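Local coordinates for protein Hydrogenase/urease maturation factor HypB (Helicobacter pylori, PDB 4LPS) that hydrolyses GTP slowly and binds nickel or zinc as a maturation factor needed for nickel insertion into [NiFe] hydrogenase and for urease maturation, at residues A[209-214]-A[222-227]; A[175-180]-A[234-239]; A[64-67]-A[71-74]. All blocks are in the same frame, centred on the assembly; numbering follows the deposited sequence.

Interaction 1: A[209-214]-A[222-227]; sequences PIFLMS and EDFKNF. With GDP (guanosine-5'-diphosphate), chain D.
Phe211 takes part in two edge-to-face aromatic pairs at once, receiving the edge of Phe224 on one face of its ring while turning its own edge into the face of Phe227. In the first pair the planes stand at 74°, and CD1 of Phe224 sits over the centre of the Phe211 ring, its closest ring atom being Phe211 CD1 at 4.1 Å. In the second the planes are inclined at 55°; CZ of Phe211 lies toward the rim of the Phe227 ring, 3.6 Å from Phe227 CG. Both helix phenylalanines hold CG anti to the backbone N (chi1 179° in Phe224), which carries their rings out from helix 218-234 toward strand 210-212. That strand is the outermost on its side of the parallel sheet of this P-loop GTPase, and the helix that follows it folds back over one face. Met213 extends the apolar seam: its chain bends at the last torsion and brings CE to 3.8 Å from Phe224 CB. At the other end CG of Pro209 lies 4.1 Å from Phe227 CZ. Past the strand, the chain runs through Met213 to Ser214 in the nucleotide pocket, Ser214 CA lying 3.4 Å from GDP O6.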
# COMPACT_ATOMS: atom_id res chain seq x y z
N PRO A 209 7.12 11.10 5.17
CA PRO A 209 7.95 10.38 6.14
C PRO A 209 8.57 9.12 5.54
O PRO A 209 8.00 8.54 4.61
CB PRO A 209 6.96 10.03 7.26
CG PRO A 209 5.64 9.96 6.56
CD PRO A 209 5.69 11.04 5.52
N ILE A 210 9.73 8.71 6.04
CA ILE A 210 10.39 7.51 5.57
C ILE A 210 10.54 6.51 6.71
O ILE A 210 10.97 6.87 7.81
CB ILE A 210 11.78 7.82 4.96
CG1 ILE A 210 11.66 8.91 3.89
CG2 ILE A 210 12.41 6.57 4.37
CD1 ILE A 210 12.99 9.31 3.27
N PHE A 211 10.18 5.25 6.45
CA PHE A 211 10.25 4.21 7.47
C PHE A 211 11.23 3.11 7.10
O PHE A 211 11.19 2.59 5.98
CB PHE A 211 8.86 3.60 7.70
CG PHE A 211 7.86 4.55 8.30
CD1 PHE A 211 7.05 5.32 7.48
CD2 PHE A 211 7.74 4.68 9.67
CE1 PHE A 211 6.13 6.20 8.02
CE2 PHE A 211 6.83 5.56 10.22
CZ PHE A 211 6.02 6.32 9.40
N LEU A 212 12.10 2.75 8.04
CA LEU A 212 12.91 1.55 7.91
C LEU A 212 12.12 0.38 8.45
O LEU A 212 11.68 0.39 9.60
CB LEU A 212 14.23 1.70 8.66
CG LEU A 212 15.35 2.49 7.97
CD1 LEU A 212 16.43 2.87 8.98
CD2 LEU A 212 15.94 1.69 6.83
N MET A 213 11.92 -0.64 7.61
CA MET A 213 11.09 -1.77 8.00
C MET A 213 11.77 -3.09 7.67
O MET A 213 12.36 -3.24 6.60
CB MET A 213 9.72 -1.70 7.33
CG MET A 213 8.92 -2.99 7.40
SD MET A 213 7.22 -2.85 6.82
CE MET A 213 6.69 -1.40 7.73
N SER A 214 11.67 -4.04 8.59
CA SER A 214 12.11 -5.40 8.33
C SER A 214 11.10 -6.38 8.92
O SER A 214 10.55 -6.15 10.00
CB SER A 214 13.50 -5.64 8.91
OG SER A 214 13.89 -6.99 8.77
N GLU A 222 5.42 -2.48 14.38
CA GLU A 222 4.61 -1.85 15.41
C GLU A 222 4.58 -0.33 15.26
O GLU A 222 3.54 0.30 15.44
CB GLU A 222 5.14 -2.24 16.80
CG GLU A 222 4.37 -1.65 17.97
CD GLU A 222 4.76 -2.29 19.29
OE1 GLU A 222 3.85 -2.74 20.02
OE2 GLU A 222 5.97 -2.32 19.59
N ASP A 223 5.73 0.25 14.93
CA ASP A 223 5.82 1.69 14.74
C ASP A 223 4.98 2.14 13.55
O ASP A 223 4.30 3.17 13.61
CB ASP A 223 7.27 2.13 14.56
CG ASP A 223 8.05 2.10 15.87
OD1 ASP A 223 7.43 1.88 16.93
OD2 ASP A 223 9.29 2.30 15.83
N PHE A 224 5.03 1.36 12.47
CA PHE A 224 4.31 1.71 11.25
C PHE A 224 2.81 1.54 11.47
O PHE A 224 2.00 2.32 10.96
CB PHE A 224 4.78 0.86 10.06
CG PHE A 224 4.05 1.17 8.78
CD1 PHE A 224 4.20 2.40 8.17
CD2 PHE A 224 3.21 0.23 8.20
CE1 PHE A 224 3.52 2.70 6.99
CE2 PHE A 224 2.53 0.51 7.03
CZ PHE A 224 2.68 1.75 6.42
N LYS A 225 2.45 0.51 12.23
CA LYS A 225 1.05 0.26 12.58
C LYS A 225 0.45 1.43 13.36
O LYS A 225 -0.66 1.88 13.07
CB LYS A 225 0.93 -1.04 13.39
CG LYS A 225 -0.48 -1.43 13.82
CD LYS A 225 -0.87 -0.86 15.19
CE LYS A 225 -0.06 -1.49 16.31
NZ LYS A 225 -0.45 -0.93 17.63
N ASN A 226 1.20 1.92 14.34
CA ASN A 226 0.74 3.04 15.17
C ASN A 226 0.63 4.31 14.35
O ASN A 226 -0.26 5.13 14.58
CB ASN A 226 1.68 3.25 16.35
CG ASN A 226 1.52 2.20 17.43
OD1 ASN A 226 0.44 1.62 17.59
ND2 ASN A 226 2.58 1.95 18.18
N PHE A 227 1.53 4.47 13.39
CA PHE A 227 1.48 5.56 12.43
C PHE A 227 0.17 5.55 11.65
O PHE A 227 -0.48 6.58 11.51
CB PHE A 227 2.67 5.46 11.47
CG PHE A 227 2.57 6.36 10.27
CD1 PHE A 227 2.78 7.72 10.38
CD2 PHE A 227 2.28 5.83 9.02
CE1 PHE A 227 2.69 8.55 9.28
CE2 PHE A 227 2.19 6.64 7.91
CZ PHE A 227 2.40 8.01 8.04
PB GDP D . 5.62 -8.72 -2.57
O1B GDP D . 5.75 -9.48 -3.87
O2B GDP D . 4.25 -8.92 -1.98
O3B GDP D . 5.81 -7.24 -2.81
O3A GDP D . 6.75 -9.21 -1.55
PA GDP D . 6.72 -10.64 -0.82
O1A GDP D . 5.95 -10.55 0.48
O2A GDP D . 6.16 -11.72 -1.71
O5' GDP D . 8.27 -10.88 -0.49
C5' GDP D . 9.16 -11.36 -1.49
C4' GDP D . 10.35 -12.01 -0.81
O4' GDP D . 10.96 -11.07 0.08
C3' GDP D . 9.91 -13.19 0.04
O3' GDP D . 10.89 -14.22 -0.11
C2' GDP D . 9.96 -12.69 1.47
O2' GDP D . 10.32 -13.74 2.36
C1' GDP D . 11.05 -11.64 1.39
N9 GDP D . 10.89 -10.56 2.40
C8 GDP D . 9.79 -9.84 2.67
N7 GDP D . 10.06 -8.92 3.64
C5 GDP D . 11.35 -9.06 3.99
C6 GDP D . 12.29 -8.42 4.94
O6 GDP D . 11.91 -7.49 5.69
N1 GDP D . 13.56 -8.86 4.98
C2 GDP D . 13.99 -9.85 4.19
N2 GDP D . 15.28 -10.26 4.27
N3 GDP D . 13.19 -10.48 3.29
C4 GDP D . 11.89 -10.13 3.16

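Interaction 2: A[175-180]-A[234-239]; sequences CADAVI and ENYQST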
# COMPACT_ATOMS: atom_id res chain seq x y z
N CYS A 175 3.96 10.56 -5.43
CA CYS A 175 2.58 10.33 -5.02
C CYS A 175 2.49 9.70 -3.64
O CYS A 175 1.40 9.48 -3.11
CB CYS A 175 1.85 9.46 -6.05
SG CYS A 175 2.07 7.69 -5.88
N ALA A 176 3.65 9.40 -3.05
CA ALA A 176 3.71 8.76 -1.74
C ALA A 176 3.38 9.73 -0.61
O ALA A 176 3.93 10.84 -0.54
CB ALA A 176 5.08 8.15 -1.51
N ASP A 177 2.48 9.31 0.28
CA ASP A 177 2.26 10.00 1.55
C ASP A 177 3.24 9.46 2.58
O ASP A 177 3.40 10.03 3.66
CB ASP A 177 0.82 9.81 2.02
CG ASP A 177 -0.19 10.33 1.03
OD1 ASP A 177 -0.33 11.56 0.92
OD2 ASP A 177 -0.83 9.50 0.34
N ALA A 178 3.88 8.35 2.24
CA ALA A 178 4.91 7.75 3.07
C ALA A 178 5.73 6.78 2.24
O ALA A 178 5.21 6.13 1.32
CB ALA A 178 4.29 7.03 4.27
N VAL A 179 7.02 6.67 2.56
CA VAL A 179 7.88 5.72 1.89
C VAL A 179 8.42 4.73 2.91
O VAL A 179 8.87 5.12 3.99
CB VAL A 179 9.06 6.41 1.15
CG1 VAL A 179 9.94 5.38 0.45
CG2 VAL A 179 8.54 7.42 0.14
N ILE A 180 8.35 3.45 2.58
CA ILE A 180 8.92 2.42 3.43
C ILE A 180 10.16 1.82 2.78
O ILE A 180 10.09 1.27 1.68
CB ILE A 180 7.90 1.29 3.70
CG1 ILE A 180 6.69 1.84 4.46
CG2 ILE A 180 8.55 0.15 4.47
CD1 ILE A 180 5.53 0.87 4.51
N GLU A 234 -6.55 11.18 12.67
CA GLU A 234 -6.56 12.52 12.09
C GLU A 234 -7.47 12.60 10.88
O GLU A 234 -7.82 13.69 10.43
CB GLU A 234 -5.14 12.93 11.68
CG GLU A 234 -4.10 12.83 12.78
CD GLU A 234 -2.69 13.09 12.26
OE1 GLU A 234 -2.52 13.18 11.03
OE2 GLU A 234 -1.76 13.21 13.09
N ASN A 235 -7.85 11.43 10.36
CA ASN A 235 -8.50 11.31 9.06
C ASN A 235 -7.70 12.04 7.98
O ASN A 235 -8.23 12.88 7.26
CB ASN A 235 -9.94 11.83 9.10
CG ASN A 235 -10.71 11.51 7.83
OD1 ASN A 235 -10.59 10.42 7.28
ND2 ASN A 235 -11.50 12.47 7.35
N TYR A 236 -6.40 11.74 7.91
CA TYR A 236 -5.59 12.23 6.81
C TYR A 236 -6.10 11.68 5.49
O TYR A 236 -6.24 10.47 5.33
CB TYR A 236 -4.11 11.85 6.99
CG TYR A 236 -3.26 12.22 5.80
CD1 TYR A 236 -2.75 13.50 5.65
CD2 TYR A 236 -2.96 11.28 4.82
CE1 TYR A 236 -1.97 13.84 4.55
CE2 TYR A 236 -2.19 11.61 3.72
CZ TYR A 236 -1.69 12.89 3.60
OH TYR A 236 -0.92 13.22 2.51
N GLN A 237 -6.36 12.57 4.55
CA GLN A 237 -6.83 12.17 3.23
C GLN A 237 -6.00 12.87 2.17
O GLN A 237 -6.09 14.09 2.01
CB GLN A 237 -8.32 12.50 3.05
CG GLN A 237 -9.23 11.75 4.00
CD GLN A 237 -9.49 10.32 3.55
OE1 GLN A 237 -9.24 9.97 2.40
NE2 GLN A 237 -9.99 9.49 4.47
N SER A 238 -5.19 12.09 1.47
CA SER A 238 -4.27 12.63 0.47
C SER A 238 -5.01 13.43 -0.59
O SER A 238 -6.05 13.02 -1.10
CB SER A 238 -3.48 11.50 -0.19
OG SER A 238 -2.64 12.00 -1.22
N THR A 239 -4.45 14.59 -0.92
CA THR A 239 -5.02 15.43 -1.97
C THR A 239 -4.21 15.27 -3.25
O THR A 239 -4.31 16.11 -4.15
CB THR A 239 -5.04 16.92 -1.56
OG1 THR A 239 -3.70 17.36 -1.29
CG2 THR A 239 -5.90 17.12 -0.32
O HOH W 1 -1.03 10.38 -2.09
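The two backbones come closest where Asp177, near the start of strand 178-182, faces Ser238 of the irregular tail that follows the Schellman motif ending helix 218-234 at Asn235, their CA atoms 7.1 Å apart. Across this gap the carboxylate of Asp177 meets two hydroxyls. Tyr236 OH donates a hydrogen bond to Asp177 OD1 at 2.4 Å, an unusually short value whose exact length is doubtful, with the acceptor at the edge of the phenol ring and near its plane. The ring and carboxylate planes are 77° apart, so the acid meets the ring rim steeply turned instead of lying flat along it. Ser238 comes to the same oxygen from the tail: its OG is 3.2 Å from Asp177 OD1, a weak bond whose proton is not settled. With CG anti to its backbone N (chi1 174°), Tyr236 reaches from the tail toward the sheet, where its side chain also touches Met152. The other carboxylate oxygen, Asp177 OD2, accepts from the backbone N of Asn153 and lies 2.6 Å from a water with too few protons for all the acceptors near it. That water lies 2.8 Å from Cys175 O and also meets Ser238 OG, which bonds to His240 N as well. The contact thus ties the C-terminal tail to the start of strand 178-182, next to strand 152-158. Because Asp177 is buried, the phenol at OD1 and the Asn153 amide at OD2 would probably favour its carboxylate as an anion and hold it in place.

Interaction 3: A[64-67]-A[71-74]; sequences ENLA and DFKF. With GOL (glycerol), chain H.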
# COMPACT_ATOMS: atom_id res chain seq x y z
N GLU A 64 0.92 -9.68 6.11
CA GLU A 64 0.89 -10.87 6.96
C GLU A 64 1.33 -10.54 8.38
O GLU A 64 0.73 -11.01 9.35
CB GLU A 64 1.79 -11.98 6.38
CG GLU A 64 1.24 -12.68 5.15
CD GLU A 64 2.24 -13.64 4.53
OE1 GLU A 64 3.43 -13.27 4.42
OE2 GLU A 64 1.85 -14.77 4.17
N ASN A 65 2.37 -9.73 8.50
CA ASN A 65 2.89 -9.31 9.80
C ASN A 65 1.97 -8.32 10.51
O ASN A 65 1.88 -8.32 11.74
CB ASN A 65 4.29 -8.72 9.64
CG ASN A 65 5.34 -9.77 9.34
OD1 ASN A 65 5.22 -10.92 9.77
ND2 ASN A 65 6.37 -9.39 8.59
N LEU A 66 1.29 -7.47 9.75
CA LEU A 66 0.35 -6.50 10.32
C LEU A 66 -0.86 -7.20 10.93
O LEU A 66 -1.46 -6.70 11.88
CB LEU A 66 -0.10 -5.49 9.26
CG LEU A 66 0.87 -4.35 8.92
CD1 LEU A 66 0.33 -3.53 7.76
CD2 LEU A 66 1.09 -3.47 10.14
N ALA A 67 -1.22 -8.35 10.38
CA ALA A 67 -2.34 -9.14 10.89
C ALA A 67 -2.14 -9.61 12.32
O ALA A 67 -3.09 -10.04 12.98
CB ALA A 67 -2.59 -10.32 9.98
N ASP A 71 -5.20 -4.79 17.40
CA ASP A 71 -5.77 -3.45 17.35
C ASP A 71 -5.74 -2.88 15.93
O ASP A 71 -6.16 -1.74 15.71
CB ASP A 71 -5.03 -2.51 18.31
CG ASP A 71 -3.56 -2.37 17.98
OD1 ASP A 71 -2.99 -3.31 17.38
OD2 ASP A 71 -2.96 -1.33 18.32
N PHE A 72 -5.25 -3.67 14.98
CA PHE A 72 -5.20 -3.23 13.59
C PHE A 72 -6.13 -4.10 12.75
O PHE A 72 -5.76 -5.19 12.30
CB PHE A 72 -3.77 -3.30 13.06
CG PHE A 72 -3.59 -2.63 11.72
CD1 PHE A 72 -3.78 -1.26 11.59
CD2 PHE A 72 -3.23 -3.37 10.61
CE1 PHE A 72 -3.62 -0.65 10.36
CE2 PHE A 72 -3.07 -2.76 9.38
CZ PHE A 72 -3.26 -1.40 9.25
N LYS A 73 -7.34 -3.59 12.54
CA LYS A 73 -8.41 -4.35 11.90
C LYS A 73 -8.55 -3.95 10.44
O LYS A 73 -8.92 -2.82 10.13
CB LYS A 73 -9.74 -4.12 12.62
CG LYS A 73 -9.70 -4.44 14.11
CD LYS A 73 -10.91 -3.85 14.81
CE LYS A 73 -10.76 -3.92 16.32
NZ LYS A 73 -11.85 -3.19 17.02
N PHE A 74 -8.26 -4.88 9.54
CA PHE A 74 -8.28 -4.58 8.11
C PHE A 74 -8.68 -5.77 7.25
O PHE A 74 -8.59 -6.92 7.66
CB PHE A 74 -6.91 -4.06 7.67
CG PHE A 74 -5.83 -5.11 7.68
CD1 PHE A 74 -5.21 -5.47 8.86
CD2 PHE A 74 -5.43 -5.73 6.50
CE1 PHE A 74 -4.21 -6.43 8.88
CE2 PHE A 74 -4.44 -6.69 6.51
CZ PHE A 74 -3.83 -7.04 7.70
C1 GOL H . -6.20 -8.89 12.82
O1 GOL H . -4.99 -8.17 12.75
C2 GOL H . -6.38 -9.67 11.52
O2 GOL H . -7.48 -10.54 11.64
C3 GOL H . -6.64 -8.68 10.39
O3 GOL H . -7.64 -7.77 10.79
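Leu66, with CG anti to its carbonyl carbon (chi1 -79°), and Phe72, with CG anti to its backbone N (chi1 -169°), direct their side chains into each other, whereas Phe74 places CG between its N and carbonyl carbon (chi1 70°), which turns its ring back toward the end of helix 59-66. CD1 of Leu66 comes within 3.8 Å of Phe72 CE2, the two side chains meeting at a slant. Phe74 instead meets the backbone near the C-terminal end of the helix. Its edge is directed at Ala67, with Phe74 CE1 3.9 Å from Ala67 CA and the backbone N of Ala67 in the ring plane. A glycerol, probably from the crystallisation liquor, bridges the two segments: Phe74 N donates to its O3 at 3.2 Å along a nearly straight line, and glycerol O1 lies 2.7 Å from Ala67 O. Helix 59-66 follows the P-loop of this GTPase, with Lys59 and Thr60 of the GDP pocket at its start. The contact closes the short connection from helix 59-66 to strand 74-80; beyond it, both phenylalanines pack on Ile133 and Phe131 of strand 131-135, while Phe72 also touches Lys225 and Leu228 of helix 218-234.

Helix 218-234 links interaction 1 to the other two, its C-terminal end running into the 234-239 tail. Interactions 1 and 2 share the sheet, where strands 210-212 and 178-182 run side by side: Phe211 N lies 2.8 Å from Val179 O, and Phe224 CZ packs 3.5 Å from Ile180 CD1. Interaction 1 falls between the segments of interaction 2 in sequence. From the same helix, Lys225 NZ forms a 2.6 Å salt bridge with Asp71 OD2, joining interactions 1 and 3. Interactions 2 and 3 stay about 8 Å apart at their nearest atoms. Interaction 1 alone contributes to the nucleotide pocket, through Ser214, while the Leu66 side chain of interaction 3 lies about 12 Å from GDP.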